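Local coordinates for protein fatty acid amide hydrolase (Candida albicans, PDB 6KVR) that probably hydrolyses fatty acid amides and other monocarboxylic acid amides to a carboxylate and ammonium, as a member of the amidase signature family, at residues A[271-276]-A[491-496]; A[501-506]-A[535-540]; A[76-81]-A[104-109]; A[171-176]-A[214-219]. All coordinates share one frame; numbering follows the deposited sequence.

Interaction 1 (A[271-276]-A[491-496]); sequences RPTTKR and DFPTLS
Arg271 and Thr494 form an antiparallel hydrogen-bonded pair, Arg271 N giving to Thr494 O (2.9 Å) and Thr494 N to Arg271 O (3.0 Å), where strand 268-271 ends beside the start of strand 494-499 in the mixed sheet of the amidase fold. Just ahead of strand 494-499, a Schellman motif closes helix 482-490, with Asp491 as its C' residue at positive phi. Pro272 and Pro493 suit the next positions, beyond this bridge, since neither has an N-H to give; Pro493 CA makes a CA-H...O contact with Arg271 O (3.3 Å).

Arg271 is long enough to fold its guanidinium back to the helix end: CG lies anti to the backbone N (chi1 -176°) and the chain bends at chi3. Its NH2 grips two acceptors near the guanidinium plane. Arg271 NH2 meets Phe492 O at 2.8 Å, from above the carbonyl plane rather than on a lone pair. The other acceptor is the Asp491 carboxylate, a salt bridge between planes 81° apart. With Arg549 salt-bridged to OD1 as well, this buried acid is probably kept ionised. Asp491 OD2 receives Arg271 NH2 (2.8 Å) on its anti lone pair and Thr274 N (3.0 Å) on its syn lone pair.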
loop_
_atom_site.group_PDB
_atom_site.type_symbol
_atom_site.label_atom_id
_atom_site.label_comp_id
_atom_site.label_asym_id
_atom_site.label_seq_id
_atom_site.Cartn_x
_atom_site.Cartn_y
_atom_site.Cartn_z
ATOM N N ARG A 271 11.231 -11.650 6.391
ATOM C CA ARG A 271 10.541 -10.915 5.337
ATOM C C ARG A 271 9.400 -10.104 5.956
ATOM O O ARG A 271 8.361 -10.669 6.317
ATOM C CB ARG A 271 9.987 -11.861 4.273
ATOM C CG ARG A 271 9.352 -11.113 3.109
ATOM C CD ARG A 271 8.331 -11.903 2.301
ATOM N NE ARG A 271 7.010 -11.629 2.824
ATOM C CZ ARG A 271 6.179 -10.690 2.390
ATOM N NH1 ARG A 271 6.418 -9.988 1.286
ATOM N NH2 ARG A 271 5.086 -10.435 3.095
ATOM N N PRO A 272 9.536 -8.797 6.109
ATOM C CA PRO A 272 8.450 -8.022 6.723
ATOM C C PRO A 272 7.314 -7.748 5.742
ATOM O O PRO A 272 7.441 -7.931 4.521
ATOM C CB PRO A 272 9.132 -6.726 7.168
ATOM C CG PRO A 272 10.455 -6.682 6.453
ATOM C CD PRO A 272 10.749 -8.007 5.854
ATOM N N THR A 273 6.171 -7.354 6.310
ATOM C CA THR A 273 5.064 -6.864 5.495
ATOM C C THR A 273 5.549 -5.698 4.652
ATOM O O THR A 273 6.381 -4.902 5.101
ATOM C CB THR A 273 3.887 -6.392 6.371
ATOM O OG1 THR A 273 3.704 -7.267 7.488
ATOM C CG2 THR A 273 2.585 -6.376 5.550
ATOM N N THR A 274 5.019 -5.580 3.433
ATOM C CA THR A 274 5.476 -4.507 2.557
ATOM C C THR A 274 5.246 -3.145 3.196
ATOM O O THR A 274 4.335 -2.955 4.012
ATOM C CB THR A 274 4.772 -4.544 1.199
ATOM O OG1 THR A 274 3.352 -4.513 1.397
ATOM C CG2 THR A 274 5.160 -5.799 0.398
ATOM N N LYS A 275 6.104 -2.198 2.819
ATOM C CA LYS A 275 5.985 -0.771 3.102
ATOM C C LYS A 275 6.318 -0.407 4.542
ATOM O O LYS A 275 5.954 0.664 5.001
ATOM C CB LYS A 275 4.603 -0.237 2.716
ATOM C CG LYS A 275 4.228 -0.566 1.262
ATOM C CD LYS A 275 2.781 -1.039 1.145
ATOM C CE LYS A 275 1.838 0.078 0.629
ATOM N NZ LYS A 275 0.370 -0.130 0.937
ATOM N N ARG A 276 7.035 -1.257 5.268
ATOM C CA ARG A 276 7.588 -0.856 6.549
ATOM C C ARG A 276 9.055 -0.446 6.427
ATOM O O ARG A 276 9.464 0.577 6.986
ATOM C CB ARG A 276 7.431 -1.997 7.566
ATOM C CG ARG A 276 6.000 -2.468 7.761
ATOM C CD ARG A 276 5.812 -3.273 9.056
ATOM N NE ARG A 276 5.698 -2.429 10.242
ATOM C CZ ARG A 276 5.278 -2.845 11.433
ATOM N NH1 ARG A 276 4.858 -4.084 11.625
ATOM N NH2 ARG A 276 5.293 -1.995 12.462
ATOM N N ASP A 491 1.616 -11.362 0.826
ATOM C CA ASP A 491 2.267 -10.309 1.616
ATOM C C ASP A 491 2.063 -10.509 3.124
ATOM O O ASP A 491 1.703 -9.578 3.853
ATOM C CB ASP A 491 1.806 -8.911 1.206
ATOM C CG ASP A 491 2.692 -7.803 1.800
ATOM O OD1 ASP A 491 2.243 -6.625 1.854
ATOM O OD2 ASP A 491 3.830 -8.098 2.249
ATOM N N PHE A 492 2.316 -11.727 3.597
ATOM C CA PHE A 492 2.281 -11.973 5.039
ATOM C C PHE A 492 3.689 -11.876 5.613
ATOM O O PHE A 492 4.639 -12.392 5.010
ATOM C CB PHE A 492 1.715 -13.367 5.364
ATOM C CG PHE A 492 0.200 -13.495 5.223
ATOM C CD1 PHE A 492 -0.549 -12.546 4.551
ATOM C CD2 PHE A 492 -0.466 -14.583 5.786
ATOM C CE1 PHE A 492 -1.936 -12.669 4.421
ATOM C CE2 PHE A 492 -1.854 -14.713 5.676
ATOM C CZ PHE A 492 -2.591 -13.747 4.985
ATOM N N PRO A 493 3.905 -11.241 6.768
ATOM C CA PRO A 493 5.257 -11.226 7.344
ATOM C C PRO A 493 5.663 -12.643 7.742
ATOM O O PRO A 493 4.881 -13.379 8.357
ATOM C CB PRO A 493 5.123 -10.295 8.554
ATOM C CG PRO A 493 3.678 -10.382 8.938
ATOM C CD PRO A 493 2.900 -10.654 7.671
ATOM N N THR A 494 6.873 -13.041 7.337
ATOM C CA THR A 494 7.309 -14.425 7.462
ATOM C C THR A 494 8.733 -14.481 7.994
ATOM O O THR A 494 9.663 -13.929 7.387
ATOM C CB THR A 494 7.209 -15.147 6.113
ATOM O OG1 THR A 494 5.862 -15.075 5.639
ATOM C CG2 THR A 494 7.631 -16.629 6.245
ATOM N N LEU A 495 8.905 -15.179 9.109
ATOM C CA LEU A 495 10.219 -15.418 9.690
ATOM C C LEU A 495 10.754 -16.750 9.189
ATOM O O LEU A 495 10.075 -17.778 9.285
ATOM C CB LEU A 495 10.133 -15.417 11.218
ATOM C CG LEU A 495 11.315 -15.950 12.037
ATOM C CD1 LEU A 495 12.499 -15.012 11.940
ATOM C CD2 LEU A 495 10.912 -16.131 13.506
ATOM N N SER A 496 11.963 -16.732 8.644
ATOM C CA SER A 496 12.708 -17.955 8.361
ATOM C C SER A 496 13.666 -18.189 9.526
ATOM O O SER A 496 14.501 -17.326 9.825
ATOM C CB SER A 496 13.461 -17.838 7.036
ATOM O OG SER A 496 14.155 -19.036 6.728
#

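Interaction 2 (A[501-506]-A[535-540]); sequences IFQDPT and QFVGAP
Gln503 and Ala539 share the straightest backbone bond of this contact, Gln503 N to Ala539 O at 2.9 Å with an N-H...O angle of 169°. Next to it Phe502 and Pro540 form an antiparallel non-hydrogen-bonded pair, a position that suits proline because no N-H is asked of it. Two CA-H...O contacts flank the Gln503 N bond, from Phe502 CA to Ala539 O and from Gly538 CA to Gln503 O (3.2 Å).

The side-chain hydrogen bond belongs to Gln503. CG is anti to the backbone N (chi1 -171°) and the chain bends at chi2, which brings Gln503 OE1 to Gly538 N at 3.0 Å. The amide suits the place because its other end donates: NE2 bonds Pro533 O and Tyr531 OH, which fixes which way round the group sits. What OE1 meets is a type II beta turn, Phe536 to Ala539, that leads into strand 540-546 of the mixed sheet; Gly538 takes its third position at positive phi, where glycine is favoured.

Apolar contacts lie on both sides of the glutamine along the chain. The Phe502 ring crosses Pro540 obliquely, Phe502 CE2 to Pro540 CB 4.0 Å. Further on, Pro505 and Val537 meet at about a right angle, Pro505 CG 3.8 Å from Val537 CG1. Of a different kind is Gly538 O, a carbonyl oxygen in the plane of the Phe502 ring at its edge, 3.2 Å from Phe502 CD2.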
loop_
_atom_site.group_PDB
_atom_site.type_symbol
_atom_site.label_atom_id
_atom_site.label_comp_id
_atom_site.label_asym_id
_atom_site.label_seq_id
_atom_site.Cartn_x
_atom_site.Cartn_y
_atom_site.Cartn_z
ATOM N N ILE A 501 18.135 -28.564 13.524
ATOM C CA ILE A 501 18.254 -29.869 12.892
ATOM C C ILE A 501 19.095 -29.736 11.630
ATOM O O ILE A 501 19.052 -28.707 10.936
ATOM C CB ILE A 501 16.862 -30.450 12.587
ATOM C CG1 ILE A 501 16.163 -30.755 13.910
ATOM C CG2 ILE A 501 16.980 -31.719 11.734
ATOM C CD1 ILE A 501 14.679 -30.851 13.815
ATOM N N PHE A 502 19.891 -30.769 11.352
ATOM C CA PHE A 502 20.730 -30.829 10.168
ATOM C C PHE A 502 20.435 -32.126 9.444
ATOM O O PHE A 502 20.073 -33.131 10.066
ATOM C CB PHE A 502 22.214 -30.723 10.540
ATOM C CG PHE A 502 22.564 -29.422 11.206
ATOM C CD1 PHE A 502 22.173 -29.169 12.523
ATOM C CD2 PHE A 502 23.238 -28.427 10.508
ATOM C CE1 PHE A 502 22.470 -27.955 13.143
ATOM C CE2 PHE A 502 23.554 -27.210 11.126
ATOM C CZ PHE A 502 23.160 -26.975 12.447
ATOM N N GLN A 503 20.561 -32.093 8.123
ATOM C CA GLN A 503 20.373 -33.315 7.365
ATOM C C GLN A 503 21.344 -34.385 7.863
ATOM O O GLN A 503 22.489 -34.098 8.233
ATOM C CB GLN A 503 20.570 -33.060 5.875
ATOM C CG GLN A 503 20.189 -34.243 4.983
ATOM C CD GLN A 503 21.388 -35.086 4.587
ATOM O OE1 GLN A 503 22.479 -34.952 5.151
ATOM N NE2 GLN A 503 21.193 -35.960 3.602
ATOM N N ASP A 504 20.859 -35.619 7.893
ATOM C CA ASP A 504 21.626 -36.780 8.343
ATOM C C ASP A 504 21.595 -37.812 7.230
ATOM O O ASP A 504 20.534 -38.415 6.983
ATOM C CB ASP A 504 21.027 -37.353 9.628
ATOM C CG ASP A 504 21.910 -38.414 10.263
ATOM O OD1 ASP A 504 22.521 -39.228 9.524
ATOM O OD2 ASP A 504 21.998 -38.422 11.512
ATOM N N PRO A 505 22.705 -38.060 6.534
ATOM C CA PRO A 505 22.648 -38.987 5.395
ATOM C C PRO A 505 22.293 -40.413 5.791
ATOM O O PRO A 505 21.748 -41.151 4.961
ATOM C CB PRO A 505 24.052 -38.888 4.781
ATOM C CG PRO A 505 24.925 -38.331 5.856
ATOM C CD PRO A 505 24.041 -37.462 6.711
ATOM N N THR A 506 22.526 -40.818 7.039
ATOM C CA THR A 506 22.160 -42.175 7.422
ATOM C C THR A 506 20.674 -42.333 7.706
ATOM O O THR A 506 20.211 -43.465 7.870
ATOM C CB THR A 506 22.950 -42.640 8.650
ATOM O OG1 THR A 506 22.278 -42.217 9.841
ATOM C CG2 THR A 506 24.384 -42.085 8.633
ATOM N N GLN A 535 24.605 -36.461 -1.080
ATOM C CA GLN A 535 25.058 -35.246 -1.752
ATOM C C GLN A 535 24.539 -33.966 -1.088
ATOM O O GLN A 535 24.668 -32.875 -1.661
ATOM C CB GLN A 535 24.630 -35.291 -3.224
ATOM C CG GLN A 535 25.443 -36.240 -4.105
ATOM C CD GLN A 535 26.907 -35.835 -4.221
ATOM O OE1 GLN A 535 27.788 -36.416 -3.573
ATOM N NE2 GLN A 535 27.176 -34.841 -5.065
ATOM N N PHE A 536 23.947 -34.069 0.101
ATOM C CA PHE A 536 23.431 -32.899 0.799
ATOM C C PHE A 536 23.789 -32.952 2.282
ATOM O O PHE A 536 23.033 -32.452 3.120
ATOM C CB PHE A 536 21.902 -32.773 0.639
ATOM C CG PHE A 536 21.446 -32.427 -0.760
ATOM C CD1 PHE A 536 21.395 -31.105 -1.184
ATOM C CD2 PHE A 536 21.043 -33.424 -1.642
ATOM C CE1 PHE A 536 20.973 -30.779 -2.467
ATOM C CE2 PHE A 536 20.620 -33.109 -2.932
ATOM C CZ PHE A 536 20.578 -31.784 -3.345
ATOM N N VAL A 537 24.952 -33.527 2.613
ATOM C CA VAL A 537 25.252 -33.939 3.986
ATOM C C VAL A 537 25.267 -32.754 4.943
ATOM O O VAL A 537 25.996 -31.773 4.737
ATOM C CB VAL A 537 26.609 -34.661 4.042
ATOM C CG1 VAL A 537 26.907 -35.075 5.478
ATOM C CG2 VAL A 537 26.654 -35.861 3.078
ATOM N N GLY A 538 24.508 -32.870 6.037
ATOM C CA GLY A 538 24.656 -31.956 7.146
ATOM C C GLY A 538 24.116 -30.564 6.915
ATOM O O GLY A 538 24.382 -29.672 7.734
ATOM N N ALA A 539 23.358 -30.356 5.832
ATOM C CA ALA A 539 22.791 -29.042 5.530
ATOM C C ALA A 539 21.747 -28.653 6.571
ATOM O O ALA A 539 20.897 -29.468 6.935
ATOM C CB ALA A 539 22.145 -29.043 4.149
ATOM N N PRO A 540 21.751 -27.406 7.032
ATOM C CA PRO A 540 20.750 -26.985 8.018
ATOM C C PRO A 540 19.343 -26.984 7.434
ATOM O O PRO A 540 19.143 -26.816 6.227
ATOM C CB PRO A 540 21.195 -25.568 8.397
ATOM C CG PRO A 540 22.043 -25.105 7.277
ATOM C CD PRO A 540 22.690 -26.327 6.677
#

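Interaction 3 (A[76-81]-A[104-109]); sequences PEEFAI and FKAFAH
Glu78, Ile81 and Ala106 make a helix-on-helix crossing near the edge of the molecule, where the axes of segments 76-81 and 104-109, on helices 76-82 and 100-118, cross at -94° and approach to 9.0 Å. A small residue suits the crossing point: the CA atoms of Glu78 and Ala106 come within 4.9 Å, and the alanine methyl fits between the Glu78 chain and Ile81. Glu78 CG lies 3.8 Å from Ala106 CB, and Ile81 CG2 lies 3.9 Å from the same methyl. Ile81 CG2 also touches Phe107 CE2, 4.2 Å away.

At the polar end the extended Glu78 chain reaches past the methyl to His109 and crosses it at about a right angle. His109 ND1 donates to Glu78 OE2 at 2.8 Å with an N-H...O angle of 161°. The oxygen lies at the ring edge, in the ring plane, while the donor approaches it on the syn side, out of the carboxylate plane. Glu78 OE1 accepts from Thr75 N just before the helix, so both oxygens are held and the carboxylate's rotation is restrained.

His109 also stacks on Tyr46. Helix 86-94 closes the apolar side through Leu89, which touches Ile81 and Phe107, while Phe104 and Ala108 pack against helix 126-143.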
loop_
_atom_site.group_PDB
_atom_site.type_symbol
_atom_site.label_atom_id
_atom_site.label_comp_id
_atom_site.label_asym_id
_atom_site.label_seq_id
_atom_site.Cartn_x
_atom_site.Cartn_y
_atom_site.Cartn_z
ATOM N N PRO A 76 40.843 -16.421 20.725
ATOM C CA PRO A 76 39.723 -16.497 21.678
ATOM C C PRO A 76 38.969 -15.190 21.818
ATOM O O PRO A 76 37.751 -15.202 22.038
ATOM C CB PRO A 76 40.411 -16.898 22.991
ATOM C CG PRO A 76 41.606 -17.663 22.558
ATOM C CD PRO A 76 42.069 -17.045 21.262
ATOM N N GLU A 77 39.665 -14.057 21.708
ATOM C CA GLU A 77 39.023 -12.753 21.830
ATOM C C GLU A 77 38.098 -12.483 20.647
ATOM O O GLU A 77 36.972 -12.002 20.831
ATOM C CB GLU A 77 40.085 -11.654 21.918
ATOM C CG GLU A 77 40.856 -11.558 23.233
ATOM C CD GLU A 77 41.871 -12.688 23.420
ATOM O OE1 GLU A 77 42.530 -13.110 22.430
ATOM O OE2 GLU A 77 42.041 -13.133 24.579
ATOM N N GLU A 78 38.567 -12.782 19.427
ATOM C CA GLU A 78 37.747 -12.588 18.232
ATOM C C GLU A 78 36.524 -13.497 18.242
ATOM O O GLU A 78 35.432 -13.080 17.833
ATOM C CB GLU A 78 38.585 -12.827 16.977
ATOM C CG GLU A 78 39.575 -11.703 16.638
ATOM C CD GLU A 78 40.624 -12.151 15.626
ATOM O OE1 GLU A 78 41.053 -13.324 15.712
ATOM O OE2 GLU A 78 41.015 -11.343 14.740
ATOM N N PHE A 79 36.681 -14.744 18.710
ATOM C CA PHE A 79 35.517 -15.617 18.861
ATOM C C PHE A 79 34.566 -15.067 19.913
ATOM O O PHE A 79 33.338 -15.127 19.748
ATOM C CB PHE A 79 35.943 -17.038 19.237
ATOM C CG PHE A 79 36.314 -17.898 18.059
ATOM C CD1 PHE A 79 35.396 -18.149 17.040
ATOM C CD2 PHE A 79 37.579 -18.471 17.972
ATOM C CE1 PHE A 79 35.739 -18.941 15.943
ATOM C CE2 PHE A 79 37.930 -19.260 16.881
ATOM C CZ PHE A 79 37.004 -19.497 15.865
ATOM N N ALA A 80 35.117 -14.534 21.004
ATOM C CA ALA A 80 34.279 -13.999 22.067
ATOM C C ALA A 80 33.475 -12.810 21.570
ATOM O O ALA A 80 32.296 -12.658 21.909
ATOM C CB ALA A 80 35.141 -13.603 23.266
ATOM N N ILE A 81 34.093 -11.967 20.744
ATOM C CA ILE A 81 33.387 -10.819 20.190
ATOM C C ILE A 81 32.346 -11.273 19.167
ATOM O O ILE A 81 31.155 -10.958 19.294
ATOM C CB ILE A 81 34.391 -9.824 19.584
ATOM C CG1 ILE A 81 35.114 -9.078 20.706
ATOM C CG2 ILE A 81 33.684 -8.843 18.637
ATOM C CD1 ILE A 81 36.219 -8.167 20.226
ATOM N N PHE A 104 35.075 -4.219 15.256
ATOM C CA PHE A 104 35.150 -4.253 13.799
ATOM C C PHE A 104 36.213 -5.227 13.303
ATOM O O PHE A 104 35.979 -5.980 12.349
ATOM C CB PHE A 104 35.438 -2.859 13.256
ATOM C CG PHE A 104 35.641 -2.838 11.774
ATOM C CD1 PHE A 104 34.561 -2.964 10.915
ATOM C CD2 PHE A 104 36.912 -2.742 11.241
ATOM C CE1 PHE A 104 34.755 -2.957 9.558
ATOM C CE2 PHE A 104 37.110 -2.738 9.886
ATOM C CZ PHE A 104 36.038 -2.853 9.037
ATOM N N LYS A 105 37.400 -5.203 13.915
ATOM C CA LYS A 105 38.514 -6.009 13.421
ATOM C C LYS A 105 38.215 -7.500 13.522
ATOM O O LYS A 105 38.656 -8.286 12.672
ATOM C CB LYS A 105 39.789 -5.672 14.195
ATOM C CG LYS A 105 40.175 -4.203 14.168
ATOM C CD LYS A 105 41.633 -3.996 14.554
ATOM C CE LYS A 105 42.371 -3.162 13.528
ATOM N NZ LYS A 105 42.707 -3.993 12.334
ATOM N N ALA A 106 37.482 -7.913 14.560
ATOM C CA ALA A 106 37.107 -9.319 14.660
ATOM C C ALA A 106 36.194 -9.712 13.508
ATOM O O ALA A 106 36.482 -10.660 12.767
ATOM C CB ALA A 106 36.442 -9.598 16.005
ATOM N N PHE A 107 35.103 -8.957 13.317
ATOM C CA PHE A 107 34.179 -9.242 12.227
ATOM C C PHE A 107 34.864 -9.119 10.872
ATOM O O PHE A 107 34.631 -9.937 9.973
ATOM C CB PHE A 107 32.969 -8.307 12.320
ATOM C CG PHE A 107 31.956 -8.749 13.328
ATOM C CD1 PHE A 107 31.084 -9.786 13.037
ATOM C CD2 PHE A 107 31.885 -8.142 14.575
ATOM C CE1 PHE A 107 30.164 -10.207 13.965
ATOM C CE2 PHE A 107 30.968 -8.559 15.512
ATOM C CZ PHE A 107 30.098 -9.591 15.207
ATOM N N ALA A 108 35.730 -8.118 10.713
ATOM C CA ALA A 108 36.442 -7.952 9.450
ATOM C C ALA A 108 37.294 -9.179 9.133
ATOM O O ALA A 108 37.313 -9.668 7.991
ATOM C CB ALA A 108 37.309 -6.691 9.506
ATOM N N HIS A 109 38.032 -9.672 10.139
ATOM C CA HIS A 109 38.765 -10.924 10.002
ATOM C C HIS A 109 37.821 -12.067 9.635
ATOM O O HIS A 109 38.051 -12.789 8.658
ATOM C CB HIS A 109 39.501 -11.216 11.320
ATOM C CG HIS A 109 40.527 -12.307 11.232
ATOM N ND1 HIS A 109 41.422 -12.562 12.252
ATOM C CD2 HIS A 109 40.792 -13.215 10.262
ATOM C CE1 HIS A 109 42.198 -13.574 11.908
ATOM N NE2 HIS A 109 41.841 -13.986 10.704
#

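Interaction 4 (A[171-176]-A[214-219]); sequences GYVSKI and NNFTGL
Phe216 is pushed edge-first into the turn formed by Gly171 to Ile176, a buried contact between two loops of the amidase fold; an Asx turn at Asn214 shapes one and a short 3-10 segment around Val173 to Lys175 the other. The tight part is the far end of the Phe216 ring. Phe216 CZ lies 3.8 Å from Val173 CA, and Phe216 CE1 touches Val173 CG2 at 3.8 Å, the two side chains crossing at a slant. On the other edge Phe216 CE2 meets Ile176 CD1 at 3.9 Å, the two side chains running antiparallel alongside one another. Gly171 O and Tyr172 O lie in the ring plane at its edge, where the weakly positive ring hydrogens suit carbonyl oxygens. A flat aromatic suits a place where it is met along its edge, and glycine suits position 171, whose backbone angles would jam a CB against the preceding carbonyl.

Asn214 OD1 caps the turn, accepting from Phe216 N (2.7 Å; the Asx turn) and from Thr217 N (2.9 Å; with it an Asx motif). This fixes the backbone from which the phenyl swings out toward the other loop, with CG anti to the carbonyl carbon (chi1 -65°). Tyr172 points elsewhere, its OH bonded to Gln404, and lies near Leu207, a predicted substrate-binding residue.

The looser side is around Asn215. Asn215 CB comes no nearer to Val173 CG2 than 4.3 Å, and Glu413 spans both segments by accepting from Val173 N and Asn215 ND2. Here water takes the place of direct polar contact: one molecule accepts from Asn215 N (2.7 Å) and donates to Gly171 O (3.0 Å).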
loop_
_atom_site.group_PDB
_atom_site.type_symbol
_atom_site.label_atom_id
_atom_site.label_comp_id
_atom_site.label_asym_id
_atom_site.label_seq_id
_atom_site.Cartn_x
_atom_site.Cartn_y
_atom_site.Cartn_z
ATOM N N GLY A 171 23.883 -6.863 -10.173
ATOM C CA GLY A 171 24.118 -8.042 -10.975
ATOM C C GLY A 171 24.102 -7.838 -12.482
ATOM O O GLY A 171 24.333 -8.807 -13.220
ATOM N N TYR A 172 23.844 -6.621 -12.968
ATOM C CA TYR A 172 23.779 -6.342 -14.402
ATOM C C TYR A 172 25.104 -5.736 -14.844
ATOM O O TYR A 172 25.532 -4.711 -14.301
ATOM C CB TYR A 172 22.631 -5.388 -14.739
ATOM C CG TYR A 172 21.250 -5.903 -14.386
ATOM C CD1 TYR A 172 20.595 -6.819 -15.207
ATOM C CD2 TYR A 172 20.600 -5.473 -13.236
ATOM C CE1 TYR A 172 19.322 -7.287 -14.896
ATOM C CE2 TYR A 172 19.341 -5.943 -12.910
ATOM C CZ TYR A 172 18.709 -6.852 -13.744
ATOM O OH TYR A 172 17.453 -7.308 -13.426
ATOM N N VAL A 173 25.766 -6.371 -15.814
ATOM C CA VAL A 173 27.063 -5.846 -16.245
ATOM C C VAL A 173 26.889 -4.464 -16.862
ATOM O O VAL A 173 27.711 -3.564 -16.645
ATOM C CB VAL A 173 27.758 -6.829 -17.206
ATOM C CG1 VAL A 173 28.893 -6.128 -17.963
ATOM C CG2 VAL A 173 28.292 -8.020 -16.404
ATOM N N SER A 174 25.784 -4.259 -17.598
ATOM C CA SER A 174 25.497 -2.950 -18.162
ATOM C C SER A 174 25.520 -1.839 -17.119
ATOM O O SER A 174 25.779 -0.688 -17.469
ATOM C CB SER A 174 24.142 -2.977 -18.873
ATOM O OG SER A 174 23.089 -3.037 -17.924
ATOM N N LYS A 175 25.297 -2.156 -15.843
ATOM C CA LYS A 175 25.269 -1.149 -14.790
ATOM C C LYS A 175 26.593 -1.030 -14.040
ATOM O O LYS A 175 26.656 -0.339 -13.015
ATOM C CB LYS A 175 24.138 -1.449 -13.800
ATOM C CG LYS A 175 22.755 -1.304 -14.395
ATOM C CD LYS A 175 22.358 0.162 -14.333
ATOM C CE LYS A 175 21.276 0.544 -15.305
ATOM N NZ LYS A 175 20.712 1.839 -14.852
ATOM N N ILE A 176 27.657 -1.676 -14.520
ATOM C CA ILE A 176 28.939 -1.566 -13.832
ATOM C C ILE A 176 29.490 -0.147 -13.876
ATOM O O ILE A 176 30.429 0.168 -13.136
ATOM C CB ILE A 176 29.952 -2.578 -14.415
ATOM C CG1 ILE A 176 31.152 -2.753 -13.473
ATOM C CG2 ILE A 176 30.392 -2.158 -15.807
ATOM C CD1 ILE A 176 32.191 -3.727 -14.000
ATOM N N ASN A 214 26.404 -15.317 -11.267
ATOM C CA ASN A 214 26.503 -14.030 -11.941
ATOM C C ASN A 214 27.829 -13.971 -12.700
ATOM O O ASN A 214 28.744 -14.766 -12.458
ATOM C CB ASN A 214 26.400 -12.876 -10.941
ATOM C CG ASN A 214 27.611 -12.802 -10.024
ATOM O OD1 ASN A 214 28.645 -12.237 -10.390
ATOM N ND2 ASN A 214 27.486 -13.370 -8.825
ATOM N N ASN A 215 27.929 -13.003 -13.611
ATOM C CA ASN A 215 29.098 -12.866 -14.470
ATOM C C ASN A 215 30.231 -12.069 -13.840
ATOM O O ASN A 215 31.248 -11.858 -14.503
ATOM C CB ASN A 215 28.705 -12.217 -15.801
ATOM C CG ASN A 215 28.100 -13.218 -16.763
ATOM O OD1 ASN A 215 28.627 -14.320 -16.932
ATOM N ND2 ASN A 215 26.983 -12.856 -17.378
ATOM N N PHE A 216 30.089 -11.600 -12.600
ATOM C CA PHE A 216 31.189 -10.877 -11.962
ATOM C C PHE A 216 32.079 -11.833 -11.168
ATOM O O PHE A 216 33.278 -11.929 -11.425
ATOM C CB PHE A 216 30.667 -9.782 -11.022
ATOM C CG PHE A 216 29.927 -8.657 -11.694
ATOM C CD1 PHE A 216 28.592 -8.792 -12.047
ATOM C CD2 PHE A 216 30.537 -7.422 -11.877
ATOM C CE1 PHE A 216 27.892 -7.727 -12.624
ATOM C CE2 PHE A 216 29.839 -6.360 -12.447
ATOM C CZ PHE A 216 28.519 -6.516 -12.815
ATOM N N THR A 217 31.493 -12.555 -10.214
ATOM C CA THR A 217 32.230 -13.390 -9.271
ATOM C C THR A 217 31.857 -14.866 -9.310
ATOM O O THR A 217 32.410 -15.636 -8.517
ATOM C CB THR A 217 32.001 -12.889 -7.837
ATOM O OG1 THR A 217 30.588 -12.920 -7.545
ATOM C CG2 THR A 217 32.527 -11.463 -7.678
ATOM N N GLY A 218 30.907 -15.278 -10.158
ATOM C CA GLY A 218 30.565 -16.699 -10.255
ATOM C C GLY A 218 29.558 -17.125 -9.200
ATOM O O GLY A 218 28.521 -16.478 -9.022
ATOM N N LEU A 219 29.852 -18.216 -8.495
ATOM C CA LEU A 219 28.925 -18.815 -7.540
ATOM C C LEU A 219 29.348 -18.546 -6.102
ATOM O O LEU A 219 30.540 -18.516 -5.777
ATOM C CB LEU A 219 28.825 -20.333 -7.741
ATOM C CG LEU A 219 28.479 -20.858 -9.124
ATOM C CD1 LEU A 219 28.826 -22.355 -9.251
ATOM C CD2 LEU A 219 27.000 -20.584 -9.437
HETATM O O HOH W 1 25.977 -11.118 -14.041
#

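How the interactions relate
From the N terminus the four contacts come in series, and none nests within or crosses another. Interaction 3 closes the first loop, 22 residues that are mostly helical, and joins two helices at the edge of the molecule. Interaction 4 closes 37 residues and ties the loop after strand 155-158 to the one after strand 199-201. Interaction 1 spans the longest loop, 214 residues, and brings strands 268-271 and 494-499 together in the sheet. Interaction 2 follows almost at once, pairing the short strand 501-502 with the entry to strand 540-546, the other neighbour of strand 494-499. Interactions 1 and 2 come nearest, their closest atoms about 9 Å apart.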